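Local atomic coordinates of globin (Geobacter sulfurreducens, PDB entry 2W31), a protein that binds heme b through two axial histidines in the globin domain of a longer globin-coupled sensor and probably binds oxygen. Residues 32-37 / 111-116; 38-43 / 61-66; 47-52 / 100-105. All coordinates share one frame; numbering follows the deposited sequence. Where two conformers were deposited one is given.

How the contacts relate
Contacts 1 and 2 lie one after the other on helix 32-44, and contact 3 uses the short helix 47-50 that follows it. Contacts 1 and 2 have centres about 11 Å apart; the salt bridge D37 OD1 to K63 NZ, 2.9 Å, joins them. Contact 3 lies about 12 Å, centre to centre, from contact 2, with a probable hydrogen bond from T49 OG1 to L43 O at 2.8 Å between them. Contacts 1 and 3 share helix 100-121 but do not touch. Contacts 2 and 3 both reach the porphyrin, and contact 2 supplies the iron ligand H66; in contact 1 the L35 side chain stays about 9 Å from the heme.

Contact 1 of 3, residues 32-37 / 111-116; sequences KERLAD and RQFTLS
L35 and F113 mark the closest approach of helices 32-44 and 100-121 here, with their CA atoms 7.1 Å apart. F113 buries the most area in that gap. Its CG stands anti to the backbone N (chi1 -179°), which carries the phenyl group out from helix 100-121 until CZ is 3.4 Å from the backbone N of L35. The L35 CB lies over one face of this ring, 3.9 Å from the centroid, as a CH-pi contact; L35 CD2 continues the same apolar patch, 3.7 Å from F113 CG. R34 adds a polar neighbour at the CE1-CZ side in the conformer given, one of two deposited: its chain bends at chi3 (75°) and brings a face of the guanidinium over F113 CE1, 3.4 Å from NH2, the two planes 28° apart. Water 1 lies over the ring face opposite L35 and near the guanidinium plane. It donates to F113 O at 2.9 Å and accepts at most a weak bond from R34 NH2. With F113 cut back to an alanine, the space between the helices is likely to be left unfilled, L35 CB and CD2 losing the ring they pack on and R34 the aromatic carbons its guanidinium face rests on. Beyond the contact, F70 of helix 62-72 packs on both L35 and T114. The far side of segment 111-116 faces the second subunit, where R111 NE forms a salt bridge with D140 of that chain. The pairing of helices 32-44 and 100-121 corresponds to the B-G helix contact of the globin fold, here filled by F113 and L35.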
loop_
_atom_site.group_PDB
_atom_site.type_symbol
_atom_site.label_atom_id
_atom_site.label_comp_id
_atom_site.label_asym_id
_atom_site.label_seq_id
_atom_site.Cartn_x
_atom_site.Cartn_y
_atom_site.Cartn_z
ATOM N N LYS A 32 -5.154 9.964 -17.523
ATOM C CA LYS A 32 -3.776 9.539 -17.564
ATOM C C LYS A 32 -2.786 10.707 -17.512
ATOM O O LYS A 32 -1.763 10.624 -16.830
ATOM C CB LYS A 32 -3.526 8.616 -18.782
ATOM C CG LYS A 32 -3.507 9.268 -20.164
ATOM C CD LYS A 32 -3.381 8.147 -21.218
ATOM C CE LYS A 32 -3.007 8.676 -22.601
ATOM N NZ LYS A 32 -4.130 9.450 -23.162
ATOM N N GLU A 33 -3.096 11.791 -18.222
ATOM C CA GLU A 33 -2.198 12.962 -18.218
ATOM C C GLU A 33 -2.192 13.708 -16.869
ATOM O O GLU A 33 -1.132 14.197 -16.428
ATOM C CB GLU A 33 -2.525 13.932 -19.380
ATOM C CG GLU A 33 -2.292 13.326 -20.758
ATOM C CD GLU A 33 -3.531 12.643 -21.329
ATOM O OE1 GLU A 33 -4.587 12.582 -20.651
ATOM O OE2 GLU A 33 -3.455 12.176 -22.487
ATOM N N ARG A 34 -3.370 13.820 -16.246
ATOM C CA ARG A 34 -3.514 14.413 -14.914
ATOM C C ARG A 34 -2.657 13.622 -13.911
ATOM O O ARG A 34 -1.876 14.220 -13.133
ATOM C CB ARG A 34 -4.975 14.373 -14.466
ATOM C CG ARG A 34 -5.718 15.694 -14.515
ATOM C CD ARG A 34 -7.062 15.629 -13.789
ATOM N NE ARG A 34 -6.868 15.639 -12.345
ATOM C CZ ARG A 34 -7.292 14.704 -11.490
ATOM N NH1 ARG A 34 -7.997 13.650 -11.890
ATOM N NH2 ARG A 34 -7.022 14.842 -10.203
ATOM N N LEU A 35 -2.782 12.285 -13.970
ATOM C CA LEU A 35 -1.960 11.378 -13.154
ATOM C C LEU A 35 -0.473 11.618 -13.433
ATOM O O LEU A 35 0.309 11.826 -12.512
ATOM C CB LEU A 35 -2.353 9.893 -13.381
ATOM C CG LEU A 35 -1.616 8.802 -12.565
ATOM C CD1 LEU A 35 -0.288 8.417 -13.231
ATOM C CD2 LEU A 35 -1.375 9.217 -11.095
ATOM N N ALA A 36 -0.091 11.636 -14.716
ATOM C CA ALA A 36 1.315 11.807 -15.091
ATOM C C ALA A 36 1.883 13.136 -14.601
ATOM O O ALA A 36 3.020 13.181 -14.125
ATOM C CB ALA A 36 1.500 11.682 -16.613
ATOM N N ASP A 37 1.093 14.212 -14.704
ATOM C CA ASP A 37 1.535 15.547 -14.268
ATOM C C ASP A 37 1.694 15.568 -12.753
ATOM O O ASP A 37 2.695 16.061 -12.263
ATOM C CB ASP A 37 0.544 16.655 -14.680
ATOM C CG ASP A 37 0.578 16.958 -16.173
ATOM O OD1 ASP A 37 1.540 16.562 -16.870
ATOM O OD2 ASP A 37 -0.399 17.587 -16.650
ATOM N N ARG A 111 -1.969 5.694 -5.437
ATOM C CA ARG A 111 -3.100 5.151 -4.696
ATOM C C ARG A 111 -4.108 6.278 -4.349
ATOM O O ARG A 111 -5.305 6.133 -4.543
ATOM C CB ARG A 111 -2.540 4.523 -3.425
ATOM C CG ARG A 111 -3.481 3.735 -2.681
ATOM C CD ARG A 111 -2.846 3.410 -1.288
ATOM N NE ARG A 111 -1.526 2.760 -1.303
ATOM C CZ ARG A 111 -1.335 1.465 -1.619
ATOM N NH1 ARG A 111 -2.340 0.723 -2.030
ATOM N NH2 ARG A 111 -0.138 0.897 -1.585
ATOM N N GLN A 112 -3.620 7.430 -3.870
ATOM C CA GLN A 112 -4.535 8.499 -3.433
ATOM C C GLN A 112 -5.251 9.028 -4.673
ATOM O O GLN A 112 -6.454 9.305 -4.630
ATOM C CB GLN A 112 -3.744 9.626 -2.755
ATOM C CG GLN A 112 -2.847 9.145 -1.589
ATOM C CD GLN A 112 -3.567 8.998 -0.249
ATOM O OE1 GLN A 112 -4.791 8.775 -0.201
ATOM N NE2 GLN A 112 -2.797 9.100 0.857
ATOM N N PHE A 113 -4.513 9.156 -5.783
ATOM C CA PHE A 113 -5.091 9.719 -7.007
ATOM C C PHE A 113 -6.213 8.811 -7.520
ATOM O O PHE A 113 -7.320 9.289 -7.897
ATOM C CB PHE A 113 -3.995 9.819 -8.069
ATOM C CG PHE A 113 -4.464 10.417 -9.402
ATOM C CD1 PHE A 113 -4.410 11.800 -9.648
ATOM C CD2 PHE A 113 -4.965 9.578 -10.401
ATOM C CE1 PHE A 113 -4.862 12.331 -10.863
ATOM C CE2 PHE A 113 -5.397 10.109 -11.647
ATOM C CZ PHE A 113 -5.362 11.473 -11.852
ATOM N N THR A 114 -5.939 7.501 -7.570
ATOM C CA THR A 114 -6.904 6.551 -8.136
ATOM C C THR A 114 -8.125 6.381 -7.252
ATOM O O THR A 114 -9.263 6.314 -7.759
ATOM C CB THR A 114 -6.212 5.220 -8.393
ATOM O OG1 THR A 114 -5.050 5.468 -9.190
ATOM C CG2 THR A 114 -7.125 4.277 -9.186
ATOM N N LEU A 115 -7.941 6.414 -5.932
ATOM C CA LEU A 115 -9.104 6.291 -5.069
ATOM C C LEU A 115 -9.979 7.541 -5.137
ATOM O O LEU A 115 -11.228 7.443 -4.912
ATOM C CB LEU A 115 -8.732 5.926 -3.617
ATOM C CG LEU A 115 -8.123 4.535 -3.473
ATOM C CD1 LEU A 115 -8.214 4.121 -1.970
ATOM C CD2 LEU A 115 -8.552 3.403 -4.369
ATOM N N SER A 116 -9.357 8.686 -5.394
ATOM C CA SER A 116 -10.165 9.901 -5.592
ATOM C C SER A 116 -10.996 9.813 -6.866
ATOM O O SER A 116 -12.168 10.231 -6.855
ATOM C CB SER A 116 -9.318 11.160 -5.523
ATOM O OG SER A 116 -9.161 11.449 -4.139
HETATM O O HOH W 1 -8.125 12.006 -8.600
#

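Contact 2 of 3, residues 38-43 / 61-66; sequences QFYDYL and KLKQTH. With HEM (protoporphyrin IX containing Fe), chain C.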
loop_
_atom_site.group_PDB
_atom_site.type_symbol
_atom_site.label_atom_id
_atom_site.label_comp_id
_atom_site.label_asym_id
_atom_site.label_seq_id
_atom_site.Cartn_x
_atom_site.Cartn_y
_atom_site.Cartn_z
ATOM N N GLN A 38 0.706 15.034 -12.028
ATOM C CA GLN A 38 0.733 15.058 -10.571
ATOM C C GLN A 38 1.871 14.186 -10.057
ATOM O O GLN A 38 2.595 14.598 -9.159
ATOM C CB GLN A 38 -0.625 14.660 -9.975
ATOM C CG GLN A 38 -1.688 15.734 -10.220
ATOM C CD GLN A 38 -3.059 15.439 -9.602
ATOM O OE1 GLN A 38 -3.166 14.734 -8.598
ATOM N NE2 GLN A 38 -4.114 16.014 -10.198
ATOM N N PHE A 39 2.037 12.990 -10.644
ATOM C CA PHE A 39 3.099 12.065 -10.279
ATOM C C PHE A 39 4.469 12.700 -10.487
ATOM O O PHE A 39 5.304 12.745 -9.555
ATOM C CB PHE A 39 2.920 10.766 -11.113
ATOM C CG PHE A 39 3.898 9.678 -10.807
ATOM C CD1 PHE A 39 3.581 8.696 -9.871
ATOM C CD2 PHE A 39 5.101 9.570 -11.507
ATOM C CE1 PHE A 39 4.465 7.644 -9.629
ATOM C CE2 PHE A 39 5.989 8.513 -11.271
ATOM C CZ PHE A 39 5.656 7.542 -10.317
ATOM N N TYR A 40 4.678 13.250 -11.692
ATOM C CA TYR A 40 5.947 13.881 -12.059
ATOM C C TYR A 40 6.246 15.092 -11.181
ATOM O O TYR A 40 7.346 15.206 -10.626
ATOM C CB TYR A 40 5.886 14.303 -13.518
ATOM C CG TYR A 40 7.228 14.442 -14.205
ATOM C CD1 TYR A 40 7.818 13.355 -14.858
ATOM C CD2 TYR A 40 7.894 15.657 -14.212
ATOM C CE1 TYR A 40 9.045 13.483 -15.521
ATOM C CE2 TYR A 40 9.140 15.796 -14.865
ATOM C CZ TYR A 40 9.685 14.702 -15.523
ATOM O OH TYR A 40 10.889 14.798 -16.176
ATOM N N ASP A 41 5.251 15.953 -10.987
ATOM C CA ASP A 41 5.448 17.153 -10.145
ATOM C C ASP A 41 5.713 16.828 -8.660
ATOM O O ASP A 41 6.451 17.540 -7.985
ATOM C CB ASP A 41 4.238 18.085 -10.255
ATOM C CG ASP A 41 4.114 18.743 -11.633
ATOM O OD1 ASP A 41 5.109 18.749 -12.398
ATOM O OD2 ASP A 41 3.009 19.239 -11.955
ATOM N N TYR A 42 5.108 15.764 -8.134
ATOM C CA TYR A 42 5.376 15.341 -6.765
ATOM C C TYR A 42 6.862 14.930 -6.607
ATOM O O TYR A 42 7.505 15.257 -5.611
ATOM C CB TYR A 42 4.473 14.152 -6.458
ATOM C CG TYR A 42 4.307 13.773 -5.002
ATOM C CD1 TYR A 42 3.130 14.078 -4.304
ATOM C CD2 TYR A 42 5.303 13.061 -4.327
ATOM C CE1 TYR A 42 2.955 13.677 -2.947
ATOM C CE2 TYR A 42 5.132 12.668 -2.953
ATOM C CZ TYR A 42 3.968 12.997 -2.288
ATOM O OH TYR A 42 3.782 12.589 -0.986
ATOM N N LEU A 43 7.387 14.219 -7.603
ATOM C CA LEU A 43 8.787 13.782 -7.565
ATOM C C LEU A 43 9.772 14.944 -7.676
ATOM O O LEU A 43 10.837 14.940 -7.017
ATOM C CB LEU A 43 9.055 12.735 -8.650
ATOM C CG LEU A 43 8.295 11.397 -8.518
ATOM C CD1 LEU A 43 8.705 10.437 -9.642
ATOM C CD2 LEU A 43 8.499 10.764 -7.155
ATOM N N LYS A 61 11.002 11.789 -21.582
ATOM C CA LYS A 61 10.575 10.422 -21.785
ATOM C C LYS A 61 9.889 9.865 -20.553
ATOM O O LYS A 61 8.892 9.148 -20.680
ATOM C CB LYS A 61 11.762 9.522 -22.127
ATOM C CG LYS A 61 12.363 9.783 -23.499
ATOM C CD LYS A 61 12.381 8.521 -24.338
ATOM C CE LYS A 61 13.043 8.778 -25.693
ATOM N NZ LYS A 61 13.256 7.487 -26.424
ATOM N N LEU A 62 10.420 10.180 -19.371
ATOM C CA LEU A 62 9.997 9.489 -18.137
ATOM C C LEU A 62 8.552 9.746 -17.704
ATOM O O LEU A 62 7.938 8.850 -17.120
ATOM C CB LEU A 62 10.970 9.743 -16.978
ATOM C CG LEU A 62 12.356 9.097 -17.127
ATOM C CD1 LEU A 62 13.286 9.544 -16.023
ATOM C CD2 LEU A 62 12.284 7.537 -17.174
ATOM N N LYS A 63 8.011 10.939 -17.953
ATOM C CA LYS A 63 6.585 11.198 -17.708
ATOM C C LYS A 63 5.709 10.204 -18.490
ATOM O O LYS A 63 4.762 9.623 -17.938
ATOM C CB LYS A 63 6.220 12.659 -18.050
ATOM C CG LYS A 63 4.815 13.066 -17.602
ATOM C CD LYS A 63 4.451 14.498 -18.021
ATOM C CE LYS A 63 4.801 15.520 -16.978
ATOM N NZ LYS A 63 4.360 16.866 -17.456
ATOM N N GLN A 64 6.006 10.019 -19.777
ATOM C CA GLN A 64 5.284 9.056 -20.610
ATOM C C GLN A 64 5.489 7.607 -20.151
ATOM O O GLN A 64 4.536 6.814 -20.143
ATOM C CB GLN A 64 5.742 9.190 -22.077
ATOM C CG GLN A 64 4.985 8.275 -23.048
ATOM C CD GLN A 64 3.568 8.734 -23.257
ATOM O OE1 GLN A 64 3.311 9.940 -23.378
ATOM N NE2 GLN A 64 2.627 7.788 -23.282
ATOM N N THR A 65 6.713 7.249 -19.767
ATOM C CA THR A 65 6.985 5.893 -19.294
ATOM C C THR A 65 6.129 5.510 -18.066
ATOM O O THR A 65 5.552 4.407 -18.005
ATOM C CB THR A 65 8.475 5.752 -18.956
ATOM O OG1 THR A 65 9.224 5.830 -20.170
ATOM C CG2 THR A 65 8.771 4.425 -18.299
ATOM N N HIS A 66 6.030 6.425 -17.112
ATOM C CA HIS A 66 5.236 6.140 -15.908
ATOM C C HIS A 66 3.728 6.266 -16.198
ATOM O O HIS A 66 2.913 5.496 -15.626
ATOM C CB HIS A 66 5.714 7.016 -14.764
ATOM C CG HIS A 66 7.100 6.672 -14.331
ATOM N ND1 HIS A 66 8.223 7.181 -14.942
ATOM C CD2 HIS A 66 7.544 5.812 -13.384
ATOM C CE1 HIS A 66 9.296 6.652 -14.382
ATOM N NE2 HIS A 66 8.909 5.856 -13.400
HETATM C CHA HEM C . 11.766 3.396 -15.154
HETATM C CHB HEM C . 7.477 2.374 -13.210
HETATM C CHC HEM C . 8.748 4.960 -9.314
HETATM C CHD HEM C . 12.346 6.933 -11.863
HETATM C C1A HEM C . 10.502 2.877 -14.972
HETATM C C2A HEM C . 9.806 1.983 -15.880
HETATM C C3A HEM C . 8.603 1.713 -15.358
HETATM C C4A HEM C . 8.532 2.427 -14.087
HETATM C CMA HEM C . 7.481 0.821 -15.925
HETATM C CAA HEM C . 10.389 1.432 -17.222
HETATM C CBA HEM C . 11.348 0.324 -16.771
HETATM C CGA HEM C . 11.757 -0.645 -17.862
HETATM O O1A HEM C . 10.913 -1.460 -18.330
HETATM O O2A HEM C . 12.959 -0.606 -18.251
HETATM C C1B HEM C . 7.511 2.870 -11.918
HETATM C C2B HEM C . 6.556 2.595 -10.855
HETATM C C3B HEM C . 6.902 3.304 -9.775
HETATM C C4B HEM C . 8.069 4.098 -10.134
HETATM C CMB HEM C . 5.386 1.603 -11.040
HETATM C CAB HEM C . 6.216 3.376 -8.413
HETATM C CBB HEM C . 4.875 3.419 -8.295
HETATM C C1C HEM C . 9.782 5.782 -9.687
HETATM C C2C HEM C . 10.327 6.877 -8.921
HETATM C C3C HEM C . 11.297 7.446 -9.642
HETATM C C4C HEM C . 11.415 6.707 -10.882
HETATM C CMC HEM C . 9.862 7.324 -7.536
HETATM C CAC HEM C . 12.157 8.651 -9.208
HETATM C CBC HEM C . 12.313 9.753 -9.935
HETATM C C1D HEM C . 12.602 6.084 -12.908
HETATM C C2D HEM C . 13.798 6.134 -13.762
HETATM C C3D HEM C . 13.631 5.032 -14.787
HETATM C C4D HEM C . 12.337 4.432 -14.476
HETATM C CMD HEM C . 14.978 7.085 -13.613
HETATM C CAD HEM C . 14.583 4.643 -15.952
HETATM C CBD HEM C . 15.771 3.828 -15.481
HETATM C CGD HEM C . 16.793 3.810 -16.600
HETATM O O1D HEM C . 17.293 4.892 -17.015
HETATM O O2D HEM C . 17.116 2.701 -17.078
HETATM N NA HEM C . 9.700 3.146 -13.884
HETATM N NB HEM C . 8.415 3.782 -11.441
HETATM N NC HEM C . 10.461 5.693 -10.898
HETATM N ND HEM C . 11.792 5.074 -13.372
HETATM FE FE HEM C . 10.075 4.436 -12.393
#
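F39 and H66 bring helix 32-44, the B helix of the globin fold, against the heme-binding E helix 62-72; the short axes are 10.2 Å apart and run at 125°. H66 can be followed from its base outward. With CG anti to the carbonyl carbon (chi1 -67°), its imidazole is directed toward F39 and the iron. Its CB meets F39 CE2 at 3.8 Å, and CG rests on the same atom at 3.7 Å. The two rings, tilted by only 29°, are slid apart and scarcely overlap. ND1 gives a nearly straight hydrogen bond to L62 O, 2.8 Å long, which fixes the turn of the imidazole; H66 N reaches that oxygen from the opposite face of its plane. CD2 and CE1 hang over the porphyrin beside its nitrogens NB and ND, and NE2 binds the iron, whose other axial ligand is H93. Farther from the heme, Y40 and K63 bury more surface and cross at about a right angle, Y40 CD1 3.6 Å from K63 CB; K63 NZ goes to D37 and Y40 OH to D56. L62, L43 and T65 also touch the heme. Iron and H66 NE2 are 2.1 Å apart.

Contact 3 of 3, residues 47-52 / 100-105; sequences PETAEF and AHYVNV. With HEM (protoporphyrin IX containing Fe), chain C.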
loop_
_atom_site.group_PDB
_atom_site.type_symbol
_atom_site.label_atom_id
_atom_site.label_comp_id
_atom_site.label_asym_id
_atom_site.label_seq_id
_atom_site.Cartn_x
_atom_site.Cartn_y
_atom_site.Cartn_z
ATOM N N PRO A 47 13.962 16.729 -3.452
ATOM C CA PRO A 47 15.322 16.788 -4.035
ATOM C C PRO A 47 15.950 15.440 -4.470
ATOM O O PRO A 47 16.508 15.335 -5.554
ATOM C CB PRO A 47 16.156 17.469 -2.924
ATOM C CG PRO A 47 15.158 18.327 -2.187
ATOM C CD PRO A 47 13.846 17.560 -2.234
ATOM N N GLU A 48 15.849 14.407 -3.650
ATOM C CA GLU A 48 16.429 13.096 -3.983
ATOM C C GLU A 48 15.862 12.391 -5.264
ATOM O O GLU A 48 16.598 11.808 -6.079
ATOM C CB GLU A 48 16.337 12.177 -2.781
ATOM C CG GLU A 48 17.174 12.606 -1.566
ATOM C CD GLU A 48 16.448 13.566 -0.607
ATOM O OE1 GLU A 48 15.475 14.261 -0.999
ATOM O OE2 GLU A 48 16.874 13.645 0.575
ATOM N N THR A 49 14.544 12.426 -5.437
ATOM C CA THR A 49 13.943 11.910 -6.665
ATOM C C THR A 49 14.096 12.952 -7.794
ATOM O O THR A 49 14.213 12.566 -8.947
ATOM C CB THR A 49 12.469 11.557 -6.479
ATOM O OG1 THR A 49 11.787 12.639 -5.815
ATOM C CG2 THR A 49 12.358 10.300 -5.646
ATOM N N ALA A 50 14.114 14.243 -7.458
ATOM C CA ALA A 50 14.241 15.299 -8.462
ATOM C C ALA A 50 15.550 15.126 -9.249
ATOM O O ALA A 50 15.615 15.464 -10.440
ATOM C CB ALA A 50 14.143 16.691 -7.831
ATOM N N GLU A 51 16.592 14.608 -8.591
ATOM C CA GLU A 51 17.850 14.293 -9.259
ATOM C C GLU A 51 17.669 13.454 -10.509
ATOM O O GLU A 51 18.228 13.757 -11.557
ATOM C CB GLU A 51 18.848 13.590 -8.335
ATOM C CG GLU A 51 19.497 14.458 -7.293
ATOM C CD GLU A 51 20.216 15.683 -7.904
ATOM O OE1 GLU A 51 21.107 15.536 -8.786
ATOM O OE2 GLU A 51 19.875 16.799 -7.483
ATOM N N PHE A 52 16.854 12.410 -10.423
ATOM C CA PHE A 52 16.723 11.445 -11.502
ATOM C C PHE A 52 15.994 12.004 -12.674
ATOM O O PHE A 52 15.966 11.368 -13.718
ATOM C CB PHE A 52 15.954 10.174 -11.041
ATOM C CG PHE A 52 16.721 9.337 -10.072
ATOM C CD1 PHE A 52 17.564 8.309 -10.534
ATOM C CD2 PHE A 52 16.667 9.606 -8.712
ATOM C CE1 PHE A 52 18.304 7.545 -9.633
ATOM C CE2 PHE A 52 17.415 8.834 -7.787
ATOM C CZ PHE A 52 18.250 7.816 -8.267
ATOM N N ALA A 100 14.574 2.097 -2.593
ATOM C CA ALA A 100 13.231 1.467 -2.613
ATOM C C ALA A 100 12.191 2.339 -1.879
ATOM O O ALA A 100 10.987 2.320 -2.221
ATOM C CB ALA A 100 13.279 0.095 -1.954
ATOM N N HIS A 101 12.593 3.055 -0.825
ATOM C CA HIS A 101 11.665 3.965 -0.100
ATOM C C HIS A 101 10.858 4.843 -1.060
ATOM O O HIS A 101 9.673 5.084 -0.835
ATOM C CB HIS A 101 12.457 4.838 0.893
ATOM C CG HIS A 101 11.777 6.109 1.341
ATOM N ND1 HIS A 101 10.593 6.161 2.081
ATOM C CD2 HIS A 101 12.165 7.398 1.168
ATOM C CE1 HIS A 101 10.306 7.431 2.335
ATOM N NE2 HIS A 101 11.234 8.199 1.766
ATOM N N TYR A 102 11.492 5.326 -2.132
ATOM C CA TYR A 102 10.800 6.245 -3.054
ATOM C C TYR A 102 9.787 5.523 -3.934
ATOM O O TYR A 102 8.815 6.149 -4.382
ATOM C CB TYR A 102 11.800 7.063 -3.880
ATOM C CG TYR A 102 12.626 7.941 -2.964
ATOM C CD1 TYR A 102 12.038 9.033 -2.286
ATOM C CD2 TYR A 102 13.973 7.643 -2.707
ATOM C CE1 TYR A 102 12.770 9.825 -1.409
ATOM C CE2 TYR A 102 14.729 8.437 -1.809
ATOM C CZ TYR A 102 14.113 9.522 -1.162
ATOM O OH TYR A 102 14.836 10.331 -0.265
ATOM N N VAL A 103 9.968 4.207 -4.128
ATOM C CA VAL A 103 8.950 3.387 -4.803
ATOM C C VAL A 103 7.693 3.331 -3.915
ATOM O O VAL A 103 6.555 3.523 -4.396
ATOM C CB VAL A 103 9.478 1.957 -5.206
ATOM C CG1 VAL A 103 8.352 1.081 -5.789
ATOM C CG2 VAL A 103 10.602 2.084 -6.251
ATOM N N ASN A 104 7.895 3.058 -2.620
ATOM C CA ASN A 104 6.739 3.112 -1.706
ATOM C C ASN A 104 6.066 4.492 -1.697
ATOM O O ASN A 104 4.807 4.602 -1.701
ATOM C CB ASN A 104 7.134 2.703 -0.287
ATOM C CG ASN A 104 7.513 1.206 -0.170
ATOM O OD1 ASN A 104 6.744 0.350 0.380
ATOM N ND2 ASN A 104 8.723 0.898 -0.580
ATOM N N VAL A 105 6.884 5.540 -1.685
ATOM C CA VAL A 105 6.376 6.907 -1.706
ATOM C C VAL A 105 5.547 7.169 -2.959
ATOM O O VAL A 105 4.442 7.706 -2.883
ATOM C CB VAL A 105 7.520 7.935 -1.634
ATOM C CG1 VAL A 105 6.995 9.333 -1.922
ATOM C CG2 VAL A 105 8.197 7.882 -0.273
HETATM C CHA HEM C . 11.766 3.396 -15.154
HETATM C CHB HEM C . 7.477 2.374 -13.210
HETATM C CHC HEM C . 8.748 4.960 -9.314
HETATM C CHD HEM C . 12.346 6.933 -11.863
HETATM C C1A HEM C . 10.502 2.877 -14.972
HETATM C C2A HEM C . 9.806 1.983 -15.880
HETATM C C3A HEM C . 8.603 1.713 -15.358
HETATM C C4A HEM C . 8.532 2.427 -14.087
HETATM C CMA HEM C . 7.481 0.821 -15.925
HETATM C CAA HEM C . 10.389 1.432 -17.222
HETATM C CBA HEM C . 11.348 0.324 -16.771
HETATM C CGA HEM C . 11.757 -0.645 -17.862
HETATM O O1A HEM C . 10.913 -1.460 -18.330
HETATM O O2A HEM C . 12.959 -0.606 -18.251
HETATM C C1B HEM C . 7.511 2.870 -11.918
HETATM C C2B HEM C . 6.556 2.595 -10.855
HETATM C C3B HEM C . 6.902 3.304 -9.775
HETATM C C4B HEM C . 8.069 4.098 -10.134
HETATM C CMB HEM C . 5.386 1.603 -11.040
HETATM C CAB HEM C . 6.216 3.376 -8.413
HETATM C CBB HEM C . 4.875 3.419 -8.295
HETATM C C1C HEM C . 9.782 5.782 -9.687
HETATM C C2C HEM C . 10.327 6.877 -8.921
HETATM C C3C HEM C . 11.297 7.446 -9.642
HETATM C C4C HEM C . 11.415 6.707 -10.882
HETATM C CMC HEM C . 9.862 7.324 -7.536
HETATM C CAC HEM C . 12.157 8.651 -9.208
HETATM C CBC HEM C . 12.313 9.753 -9.935
HETATM C C1D HEM C . 12.602 6.084 -12.908
HETATM C C2D HEM C . 13.798 6.134 -13.762
HETATM C C3D HEM C . 13.631 5.032 -14.787
HETATM C C4D HEM C . 12.337 4.432 -14.476
HETATM C CMD HEM C . 14.978 7.085 -13.613
HETATM C CAD HEM C . 14.583 4.643 -15.952
HETATM C CBD HEM C . 15.771 3.828 -15.481
HETATM C CGD HEM C . 16.793 3.810 -16.600
HETATM O O1D HEM C . 17.293 4.892 -17.015
HETATM O O2D HEM C . 17.116 2.701 -17.078
HETATM N NA HEM C . 9.700 3.146 -13.884
HETATM N NB HEM C . 8.415 3.782 -11.441
HETATM N NC HEM C . 10.461 5.693 -10.898
HETATM N ND HEM C . 11.792 5.074 -13.372
HETATM FE FE HEM C . 10.075 4.436 -12.393
#
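T49 and Y102 meet because of their first torsions. With chi1 at 48°, T49 holds OG1 between its backbone N and carbonyl carbon, and CG2 is turned toward helix 100-121; in Y102, CG stands anti to the carbonyl carbon (chi1 -63°) and the phenol reaches across to helix 47-50. The T49 methyl settles obliquely on the root of the aromatic ring, 3.6 Å from both CG and CD1. At the other end of the ring, Y102 OH lies against the bent chain of E48, 3.5 Å from CB and as far from CG. The carboxylate oxygens of E48 stay too far from Y102 OH for a hydrogen bond, so the meeting is one of van der Waals contact. The carboxylate and the ring are tilted by 36°. The T49 hydroxyl is engaged within its own side of the fold, bonding to the backbone O atoms of L43 and I46, which holds the methyl toward Y102.

Behind the tyrosine, H101 CD2 lies over one face of the phenol ring. H10 of the second subunit meets the rings of both Y102 and H101, so this corner of the pocket adjoins the dimer interface.

The two segments converge on one edge of the heme: T49 O comes within 3.5 Å of the vinyl carbon CBC, Y102 O equally near the methyl CMC, and F52 CB packs on CBC as well. Backbone carbonyls of T49 and Y102, together with F52 CB, thus line the porphyrin edge that carries this vinyl and methyl, as part of the globin heme pocket.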